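Local structure of putative 4-Hydroxy-2-oxoglutarate aldolase / 2-dehydro-3-deoxyphosphogluconate aldolase (Yersinia enterocolitica, 3LM7) at residues Y10-L20 with V213-I224; S121-V129 with S172-A180. The protein is a putative aldolase built as a TIM barrel, present as two copies in its assembly. One frame throughout, in Å; residues are numbered along the deposited sequence.

How the contacts relate
Contact 1 lies in the core, where residues 213-224 fill the gap between the two outermost strands of the parallel sheet and close the barrel. Contact 2, partly buried, lies about 19 Å away between centres, at the barrel's outer layer, where the 121-129 loop meets helix 173-185. Contact 1 is mostly a broken parallel backbone pairing flanked by stacked side chains; in contact 2 one glutamate takes loop N-H groups, a phenylalanine and valines pack beside it, and two waters bridge the segments. Strand 189-192 and helix 201-211 border both contacts, and contact 2 is nested inside the chain loop closed by contact 1. They touch where Val-213 CG2 packs 3.3 Å from Ala-180 O.

Contact 1: residues Y10-L20 with V213-I224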
loop_
_atom_site.group_PDB
_atom_site.type_symbol
_atom_site.label_atom_id
_atom_site.label_comp_id
_atom_site.label_asym_id
_atom_site.label_seq_id
_atom_site.Cartn_x
_atom_site.Cartn_y
_atom_site.Cartn_z
ATOM N N TYR A 10 3.319 2.030 -11.412
ATOM C CA TYR A 10 4.302 1.527 -10.508
ATOM C C TYR A 10 4.601 0.091 -10.889
ATOM O O TYR A 10 3.717 -0.668 -11.242
ATOM C CB TYR A 10 3.747 1.478 -9.083
ATOM C CG TYR A 10 3.266 2.836 -8.583
ATOM C CD1 TYR A 10 4.146 3.746 -8.011
ATOM C CD2 TYR A 10 1.880 3.155 -8.627
ATOM C CE1 TYR A 10 3.710 5.013 -7.526
ATOM C CE2 TYR A 10 1.437 4.380 -8.141
ATOM C CZ TYR A 10 2.352 5.296 -7.589
ATOM O OH TYR A 10 1.824 6.458 -7.045
ATOM N N TYR A 11 5.851 -0.273 -10.748
ATOM C CA TYR A 11 6.212 -1.661 -10.971
ATOM C C TYR A 11 5.736 -2.450 -9.766
ATOM O O TYR A 11 6.110 -2.129 -8.598
ATOM C CB TYR A 11 7.707 -1.783 -11.106
ATOM C CG TYR A 11 8.165 -3.244 -11.214
ATOM C CD1 TYR A 11 8.040 -3.954 -12.463
ATOM C CD2 TYR A 11 8.717 -3.894 -10.111
ATOM C CE1 TYR A 11 8.479 -5.300 -12.578
ATOM C CE2 TYR A 11 9.137 -5.238 -10.207
ATOM C CZ TYR A 11 9.019 -5.912 -11.444
ATOM O OH TYR A 11 9.437 -7.208 -11.494
ATOM N N ARG A 12 4.948 -3.511 -10.021
ATOM C CA ARG A 12 4.331 -4.321 -8.930
ATOM C C ARG A 12 3.737 -3.484 -7.816
ATOM O O ARG A 12 3.838 -3.827 -6.616
ATOM C CB ARG A 12 5.343 -5.301 -8.311
ATOM C CG ARG A 12 5.811 -6.337 -9.349
ATOM C CD ARG A 12 6.437 -7.535 -8.689
ATOM N NE ARG A 12 6.699 -8.447 -9.795
ATOM C CZ ARG A 12 7.331 -9.609 -9.683
ATOM N NH1 ARG A 12 7.733 -10.016 -8.472
ATOM N NH2 ARG A 12 7.554 -10.359 -10.781
ATOM N N ASP A 13 3.130 -2.379 -8.216
ATOM C CA ASP A 13 2.419 -1.508 -7.302
ATOM C C ASP A 13 3.233 -0.928 -6.215
ATOM O O ASP A 13 2.655 -0.483 -5.227
ATOM C CB ASP A 13 1.235 -2.219 -6.655
ATOM C CG ASP A 13 -0.034 -1.893 -7.367
ATOM O OD1 ASP A 13 -0.377 -0.634 -7.496
ATOM O OD2 ASP A 13 -0.617 -2.888 -7.857
ATOM N N ARG A 14 4.550 -0.847 -6.430
ATOM C CA ARG A 14 5.418 -0.353 -5.360
ATOM C C ARG A 14 6.272 0.819 -5.767
ATOM O O ARG A 14 6.403 1.755 -4.991
ATOM C CB ARG A 14 6.348 -1.442 -4.808
ATOM C CG ARG A 14 5.710 -2.561 -4.004
ATOM C CD ARG A 14 5.064 -2.082 -2.670
ATOM N NE ARG A 14 5.888 -1.475 -1.594
ATOM C CZ ARG A 14 6.649 -2.142 -0.727
ATOM N NH1 ARG A 14 6.840 -3.450 -0.896
ATOM N NH2 ARG A 14 7.303 -1.510 0.263
ATOM N N VAL A 15 6.940 0.728 -6.917
ATOM C CA VAL A 15 7.998 1.721 -7.262
ATOM C C VAL A 15 7.857 2.227 -8.658
ATOM O O VAL A 15 7.718 1.386 -9.600
ATOM C CB VAL A 15 9.422 1.128 -7.147
ATOM C CG1 VAL A 15 10.477 2.219 -7.606
ATOM C CG2 VAL A 15 9.654 0.698 -5.690
ATOM N N CYS A 16 7.941 3.563 -8.823
ATOM C CA CYS A 16 7.865 4.152 -10.170
ATOM C C CYS A 16 9.024 5.141 -10.278
ATOM O O CYS A 16 9.228 5.973 -9.394
ATOM C CB CYS A 16 6.493 4.861 -10.383
ATOM S SG CYS A 16 6.303 5.474 -12.103
ATOM N N LEU A 17 9.787 5.068 -11.363
ATOM C CA LEU A 17 10.912 5.984 -11.512
ATOM C C LEU A 17 10.383 7.359 -11.860
ATOM O O LEU A 17 9.314 7.487 -12.457
ATOM C CB LEU A 17 11.857 5.515 -12.681
ATOM C CG LEU A 17 12.399 4.116 -12.511
ATOM C CD1 LEU A 17 13.223 3.831 -13.787
ATOM C CD2 LEU A 17 13.310 3.956 -11.243
ATOM N N ASN A 18 11.168 8.400 -11.582
ATOM C CA ASN A 18 10.909 9.706 -12.112
ATOM C C ASN A 18 12.190 10.333 -12.658
ATOM O O ASN A 18 13.154 10.564 -11.896
ATOM C CB ASN A 18 10.190 10.571 -10.993
ATOM C CG ASN A 18 9.632 11.931 -11.478
ATOM O OD1 ASN A 18 8.529 12.382 -10.991
ATOM N ND2 ASN A 18 10.370 12.645 -12.307
ATOM N N VAL A 19 12.206 10.673 -13.963
ATOM C CA VAL A 19 13.447 11.170 -14.565
ATOM C C VAL A 19 13.001 12.234 -15.504
ATOM O O VAL A 19 11.819 12.299 -15.856
ATOM C CB VAL A 19 14.251 9.983 -15.335
ATOM C CG1 VAL A 19 14.506 8.791 -14.411
ATOM C CG2 VAL A 19 13.421 9.466 -16.533
ATOM N N LEU A 20 13.907 13.101 -15.924
ATOM C CA LEU A 20 13.557 14.207 -16.806
ATOM C C LEU A 20 13.708 13.839 -18.280
ATOM O O LEU A 20 14.560 13.049 -18.628
ATOM C CB LEU A 20 14.494 15.406 -16.533
ATOM C CG LEU A 20 14.417 15.977 -15.118
ATOM C CD1 LEU A 20 15.391 17.155 -14.971
ATOM C CD2 LEU A 20 12.930 16.343 -14.665
ATOM N N VAL A 213 7.270 1.500 3.107
ATOM C CA VAL A 213 6.589 2.524 2.303
ATOM C C VAL A 213 5.837 1.883 1.094
ATOM O O VAL A 213 6.448 1.161 0.317
ATOM C CB VAL A 213 7.533 3.649 1.817
ATOM C CG1 VAL A 213 6.757 4.721 1.053
ATOM C CG2 VAL A 213 8.278 4.265 3.011
ATOM N N THR A 214 4.548 2.176 0.970
ATOM C CA THR A 214 3.677 1.545 -0.006
ATOM C C THR A 214 3.988 1.936 -1.466
ATOM O O THR A 214 3.958 1.057 -2.356
ATOM C CB THR A 214 2.230 1.841 0.330
ATOM O OG1 THR A 214 2.027 1.317 1.664
ATOM C CG2 THR A 214 1.307 1.024 -0.587
ATOM N N LYS A 215 4.239 3.224 -1.700
ATOM C CA LYS A 215 4.661 3.677 -3.033
ATOM C C LYS A 215 5.871 4.533 -2.892
ATOM O O LYS A 215 5.894 5.502 -2.068
ATOM C CB LYS A 215 3.548 4.527 -3.658
ATOM C CG LYS A 215 2.158 3.775 -3.747
ATOM C CD LYS A 215 2.054 2.924 -4.909
ATOM C CE LYS A 215 0.643 2.382 -5.152
ATOM N NZ LYS A 215 0.403 1.261 -4.237
ATOM N N VAL A 216 6.862 4.247 -3.718
ATOM C CA VAL A 216 8.114 4.989 -3.690
ATOM C C VAL A 216 8.383 5.514 -5.079
ATOM O O VAL A 216 8.265 4.752 -6.049
ATOM C CB VAL A 216 9.326 4.085 -3.251
ATOM C CG1 VAL A 216 10.562 4.968 -3.070
ATOM C CG2 VAL A 216 8.943 3.354 -1.938
ATOM N N ILE A 217 8.671 6.811 -5.199
ATOM C CA ILE A 217 8.883 7.432 -6.527
ATOM C C ILE A 217 10.251 8.129 -6.429
ATOM O O ILE A 217 10.351 9.286 -6.046
ATOM C CB ILE A 217 7.748 8.437 -6.951
ATOM C CG1 ILE A 217 6.397 7.701 -7.027
ATOM C CG2 ILE A 217 8.102 9.116 -8.363
ATOM C CD1 ILE A 217 5.132 8.682 -7.239
ATOM N N PRO A 218 11.337 7.391 -6.722
ATOM C CA PRO A 218 12.654 8.037 -6.589
ATOM C C PRO A 218 12.896 8.933 -7.786
ATOM O O PRO A 218 12.457 8.581 -8.891
ATOM C CB PRO A 218 13.636 6.857 -6.615
ATOM C CG PRO A 218 12.956 5.798 -7.374
ATOM C CD PRO A 218 11.441 5.939 -6.997
ATOM N N HIS A 219 13.600 10.051 -7.590
ATOM C CA HIS A 219 13.886 10.950 -8.688
ATOM C C HIS A 219 15.350 10.827 -9.034
ATOM O O HIS A 219 16.160 10.852 -8.130
ATOM C CB HIS A 219 13.595 12.402 -8.261
ATOM C CG HIS A 219 12.141 12.662 -8.061
ATOM N ND1 HIS A 219 11.482 13.671 -8.724
ATOM C CD2 HIS A 219 11.211 12.030 -7.299
ATOM C CE1 HIS A 219 10.206 13.674 -8.353
ATOM N NE2 HIS A 219 10.018 12.708 -7.473
ATOM N N ILE A 220 15.665 10.696 -10.330
ATOM C CA ILE A 220 17.060 10.544 -10.766
ATOM C C ILE A 220 17.329 11.479 -11.936
ATOM O O ILE A 220 16.750 11.340 -12.980
ATOM C CB ILE A 220 17.412 9.078 -11.180
ATOM C CG1 ILE A 220 16.776 8.037 -10.222
ATOM C CG2 ILE A 220 18.947 8.937 -11.238
ATOM C CD1 ILE A 220 15.290 7.677 -10.565
ATOM N N TYR A 221 18.163 12.471 -11.706
ATOM C CA TYR A 221 18.268 13.622 -12.584
ATOM C C TYR A 221 19.706 13.666 -13.144
ATOM O O TYR A 221 20.075 12.779 -13.888
ATOM C CB TYR A 221 17.923 14.903 -11.827
ATOM C CG TYR A 221 16.462 15.012 -11.381
ATOM C CD1 TYR A 221 15.426 14.346 -12.053
ATOM C CD2 TYR A 221 16.123 15.822 -10.332
ATOM C CE1 TYR A 221 14.055 14.445 -11.620
ATOM C CE2 TYR A 221 14.762 15.986 -9.932
ATOM C CZ TYR A 221 13.759 15.294 -10.585
ATOM O OH TYR A 221 12.449 15.498 -10.183
ATOM N N SER A 222 20.527 14.642 -12.748
ATOM C CA SER A 222 21.721 14.922 -13.565
ATOM C C SER A 222 22.707 13.738 -13.660
ATOM O O SER A 222 23.465 13.677 -14.612
ATOM C CB SER A 222 22.448 16.185 -13.054
ATOM O OG SER A 222 22.950 15.925 -11.761
ATOM N N SER A 223 22.727 12.823 -12.673
ATOM C CA SER A 223 23.647 11.724 -12.696
ATOM C C SER A 223 23.382 10.772 -13.910
ATOM O O SER A 223 24.232 9.977 -14.285
ATOM C CB SER A 223 23.498 10.927 -11.400
ATOM O OG SER A 223 22.199 10.389 -11.384
ATOM N N ILE A 224 22.186 10.844 -14.486
ATOM C CA ILE A 224 21.842 10.019 -15.691
ATOM C C ILE A 224 21.562 10.816 -16.938
ATOM O O ILE A 224 20.968 10.300 -17.902
ATOM C CB ILE A 224 20.681 9.018 -15.401
ATOM C CG1 ILE A 224 19.378 9.730 -15.030
ATOM C CG2 ILE A 224 21.112 7.975 -14.306
ATOM C CD1 ILE A 224 18.194 8.853 -14.981
HETATM O O HOH W 1 -2.098 0.256 -4.977
HETATM O O HOH W 2 10.129 15.307 -11.840
HETATM O O HOH W 3 16.740 12.649 -15.484
#
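Val-15 and Asn-18 form two single parallel bridges with Val-216 and His-219. Arg-14 O accepts from Val-216 N (2.8 Å), whose carbonyl in turn accepts from Cys-16 N; farther along, Pro-218 O accepts from Asn-18 N, and Asn-18 O from Ile-220 N (3.0 Å). Pro-218 has no N-H to continue the pattern, and the buried Cys-16 O meets Pro-218 CD at 3.3 Å and the CA of Ile-217 instead of a polar partner. On the face with Asn-18 and His-219, the amide stacks on the imidazole, planes 18° apart, with Asn-18 CB 3.9 Å above the ring centroid. His-219 ND1 and Tyr-221 OH share a short hydrogen bond of 2.5 Å, and a water joins that hydroxyl to Asn-18 ND2. Leu-20 lies over the Tyr-221 ring. At the other end Lys-215 runs across Tyr-10, its CD 3.5 Å from the ring centroid, and its bend at the last torsion (chi4 -79°) swings NZ round to Asp-13 O, 3.0 Å away. A water bridges NZ and Asp-13 OD1. The Arg-14 chain, leaving away from its partner, folds back through two bends, and its NH2 bonds Val-213 O at 2.8 Å; the oxygen lies in the guanidinium plane, but the donor stands above the carbonyl plane. Arg-14 and Val-15 form a classic bulge opposite Tyr-11. Second-shell bonds from Ser-69 to Asn-18 OD1 and from Glu-191 to His-219 NE2 help position the stacked pair. Residues 213-224 thus take the eighth-strand place of the barrel, between strands 17-20 and 189-192, with helix 201-211 packed outside on Val-216 and Pro-218.

Contact 2: residues S121-V129 with S172-A180; sequences SPTGKVGYV and SIDEYRFVA
With CG beside its backbone N and the chain extended beyond it (chi2 172°), Glu-175 reaches from helix 173-185 into the loop at Thr-123 and Gly-124. Phe-178, one turn on, has CG anti to the backbone N (chi1 -171°), and this brings one ring face against Gly-127 CA. Glu-175 OE1 takes the N-H of Thr-123 on its syn lone pair, at 2.8 Å and 158°, while OE2 receives a weak bond from Gly-124 N at 3.1 Å. A water donates to both Glu-175 OE1 (2.7 Å) and Tyr-128 O. The straight bond from Thr-123 N, the weak one from Gly-124 N and the water probably favour the charged form of this buried carboxylate. The loop is shaped from within: Thr-123 OG1 accepts from Lys-125 N, an ST turn, and donates to Tyr-128 O (2.7 Å), and a type II turn follows from Lys-125 to Tyr-128. Gly-127 CA lies 3.6 Å from the Phe-178 ring centroid. Val-126 straddles the helix surface, CG1 against Phe-178 CD1 (3.6 Å) and CG2 against Asp-174 CB (3.7 Å). A second water ties Gly-127 N to Glu-175 O. Deeper in, Val-129 meets Val-179, and both rest on Phe-164 of strand 161-164 and Val-147 of helix 147-156; the loop leads into strand 128-130, which pairs antiparallel with 144-146.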
loop_
_atom_site.group_PDB
_atom_site.type_symbol
_atom_site.label_atom_id
_atom_site.label_comp_id
_atom_site.label_asym_id
_atom_site.label_seq_id
_atom_site.Cartn_x
_atom_site.Cartn_y
_atom_site.Cartn_z
ATOM N N SER A 121 12.189 19.299 3.706
ATOM C CA SER A 121 13.638 19.241 3.567
ATOM C C SER A 121 14.322 18.795 4.862
ATOM O O SER A 121 13.846 19.074 5.962
ATOM C CB SER A 121 14.169 20.641 3.114
ATOM O OG SER A 121 13.524 21.037 1.887
ATOM N N PRO A 122 15.493 18.127 4.736
ATOM C CA PRO A 122 16.376 17.792 5.841
ATOM C C PRO A 122 16.729 19.028 6.702
ATOM O O PRO A 122 16.752 20.144 6.195
ATOM C CB PRO A 122 17.662 17.299 5.124
ATOM C CG PRO A 122 17.232 16.775 3.874
ATOM C CD PRO A 122 16.055 17.673 3.447
ATOM N N THR A 123 16.951 18.805 7.975
ATOM C CA THR A 123 17.293 19.856 8.909
ATOM C C THR A 123 18.590 19.557 9.632
ATOM O O THR A 123 19.037 20.374 10.403
ATOM C CB THR A 123 16.213 19.968 10.015
ATOM O OG1 THR A 123 16.070 18.720 10.667
ATOM C CG2 THR A 123 14.843 20.433 9.455
ATOM N N GLY A 124 19.131 18.355 9.442
ATOM C CA GLY A 124 20.212 17.881 10.276
ATOM C C GLY A 124 19.725 17.189 11.550
ATOM O O GLY A 124 20.538 16.627 12.291
ATOM N N LYS A 125 18.421 17.194 11.825
ATOM C CA LYS A 125 17.921 16.637 13.079
ATOM C C LYS A 125 16.912 15.557 12.769
ATOM O O LYS A 125 15.816 15.848 12.302
ATOM C CB LYS A 125 17.228 17.725 13.954
ATOM C CG LYS A 125 18.183 18.941 14.127
ATOM C CD LYS A 125 17.593 20.327 14.421
ATOM C CE LYS A 125 18.782 21.258 14.269
ATOM N NZ LYS A 125 19.879 20.429 13.369
ATOM N N VAL A 126 17.290 14.314 13.005
ATOM C CA VAL A 126 16.378 13.215 12.790
ATOM C C VAL A 126 15.031 13.455 13.499
ATOM O O VAL A 126 14.963 13.822 14.718
ATOM C CB VAL A 126 17.045 11.886 13.264
ATOM C CG1 VAL A 126 16.012 10.749 13.187
ATOM C CG2 VAL A 126 18.300 11.554 12.383
ATOM N N GLY A 127 13.970 13.212 12.740
ATOM C CA GLY A 127 12.585 13.427 13.155
ATOM C C GLY A 127 11.961 14.801 12.890
ATOM O O GLY A 127 10.755 14.990 13.169
ATOM N N TYR A 128 12.739 15.727 12.349
ATOM C CA TYR A 128 12.304 17.134 12.148
ATOM C C TYR A 128 12.590 17.588 10.712
ATOM O O TYR A 128 13.711 17.390 10.225
ATOM C CB TYR A 128 13.000 18.112 13.171
ATOM C CG TYR A 128 12.526 17.753 14.555
ATOM C CD1 TYR A 128 11.357 18.306 15.106
ATOM C CD2 TYR A 128 13.203 16.748 15.280
ATOM C CE1 TYR A 128 10.896 17.880 16.396
ATOM C CE2 TYR A 128 12.728 16.289 16.529
ATOM C CZ TYR A 128 11.608 16.868 17.083
ATOM O OH TYR A 128 11.256 16.392 18.317
ATOM N N VAL A 129 11.595 18.224 10.061
ATOM C CA VAL A 129 11.730 18.603 8.696
ATOM C C VAL A 129 11.338 20.083 8.475
ATOM O O VAL A 129 10.506 20.643 9.231
ATOM C CB VAL A 129 10.817 17.751 7.781
ATOM C CG1 VAL A 129 11.398 16.361 7.496
ATOM C CG2 VAL A 129 9.285 17.750 8.311
ATOM N N SER A 172 22.099 12.248 4.106
ATOM C CA SER A 172 21.065 12.518 5.101
ATOM C C SER A 172 20.345 11.207 5.415
ATOM O O SER A 172 19.114 11.153 5.663
ATOM C CB SER A 172 20.145 13.636 4.575
ATOM O OG SER A 172 19.521 13.202 3.369
ATOM N N ILE A 173 21.124 10.126 5.457
ATOM C CA ILE A 173 20.540 8.780 5.539
ATOM C C ILE A 173 19.716 8.524 6.797
ATOM O O ILE A 173 18.613 7.963 6.747
ATOM C CB ILE A 173 21.660 7.665 5.321
ATOM C CG1 ILE A 173 21.026 6.414 4.795
ATOM C CG2 ILE A 173 22.634 7.556 6.474
ATOM C CD1 ILE A 173 20.638 6.709 3.283
ATOM N N ASP A 174 20.243 8.941 7.937
ATOM C CA ASP A 174 19.492 8.765 9.179
ATOM C C ASP A 174 18.181 9.554 9.155
ATOM O O ASP A 174 17.137 9.039 9.648
ATOM C CB ASP A 174 20.332 9.177 10.371
ATOM C CG ASP A 174 21.467 8.214 10.605
ATOM O OD1 ASP A 174 21.357 7.050 10.124
ATOM O OD2 ASP A 174 22.418 8.637 11.256
ATOM N N GLU A 175 18.219 10.790 8.629
ATOM C CA GLU A 175 16.932 11.538 8.501
ATOM C C GLU A 175 15.942 10.890 7.536
ATOM O O GLU A 175 14.740 10.837 7.802
ATOM C CB GLU A 175 17.139 12.988 8.076
ATOM C CG GLU A 175 17.833 13.852 9.185
ATOM C CD GLU A 175 18.187 15.225 8.656
ATOM O OE1 GLU A 175 17.258 16.020 8.479
ATOM O OE2 GLU A 175 19.376 15.503 8.386
ATOM N N TYR A 176 16.469 10.423 6.406
ATOM C CA TYR A 176 15.674 9.785 5.360
ATOM C C TYR A 176 15.020 8.532 5.930
ATOM O O TYR A 176 13.817 8.301 5.691
ATOM C CB TYR A 176 16.541 9.498 4.135
ATOM C CG TYR A 176 15.910 8.632 3.079
ATOM C CD1 TYR A 176 14.743 9.050 2.399
ATOM C CD2 TYR A 176 16.496 7.434 2.725
ATOM C CE1 TYR A 176 14.154 8.271 1.423
ATOM C CE2 TYR A 176 15.916 6.595 1.684
ATOM C CZ TYR A 176 14.746 7.021 1.074
ATOM O OH TYR A 176 14.152 6.274 0.081
ATOM N N ARG A 177 15.776 7.757 6.699
ATOM C CA ARG A 177 15.272 6.496 7.158
ATOM C C ARG A 177 14.060 6.752 8.089
ATOM O O ARG A 177 13.047 6.040 8.069
ATOM C CB ARG A 177 16.383 5.715 7.903
ATOM C CG ARG A 177 15.868 4.282 8.308
ATOM C CD ARG A 177 16.957 3.410 9.012
ATOM N NE ARG A 177 18.296 3.591 8.413
ATOM C CZ ARG A 177 19.263 4.387 8.910
ATOM N NH1 ARG A 177 19.111 5.116 10.073
ATOM N NH2 ARG A 177 20.407 4.454 8.244
ATOM N N PHE A 178 14.224 7.757 8.939
ATOM C CA PHE A 178 13.163 8.139 9.855
ATOM C C PHE A 178 11.925 8.531 9.067
ATOM O O PHE A 178 10.821 8.144 9.452
ATOM C CB PHE A 178 13.622 9.306 10.754
ATOM C CG PHE A 178 12.645 9.602 11.879
ATOM C CD1 PHE A 178 12.852 9.113 13.148
ATOM C CD2 PHE A 178 11.497 10.384 11.632
ATOM C CE1 PHE A 178 11.893 9.405 14.184
ATOM C CE2 PHE A 178 10.570 10.681 12.675
ATOM C CZ PHE A 178 10.770 10.201 13.934
ATOM N N VAL A 179 12.084 9.355 8.053
ATOM C CA VAL A 179 10.926 9.797 7.214
ATOM C C VAL A 179 10.235 8.580 6.585
ATOM O O VAL A 179 8.989 8.522 6.538
ATOM C CB VAL A 179 11.384 10.789 6.145
ATOM C CG1 VAL A 179 10.318 11.089 5.084
ATOM C CG2 VAL A 179 11.806 12.184 6.842
ATOM N N ALA A 180 11.055 7.651 6.077
ATOM C CA ALA A 180 10.546 6.417 5.495
ATOM C C ALA A 180 9.709 5.617 6.506
ATOM O O ALA A 180 8.593 5.154 6.188
ATOM C CB ALA A 180 11.721 5.584 4.923
HETATM O O HOH W 4 14.099 12.962 9.848
HETATM O O HOH W 5 14.644 15.256 8.687
#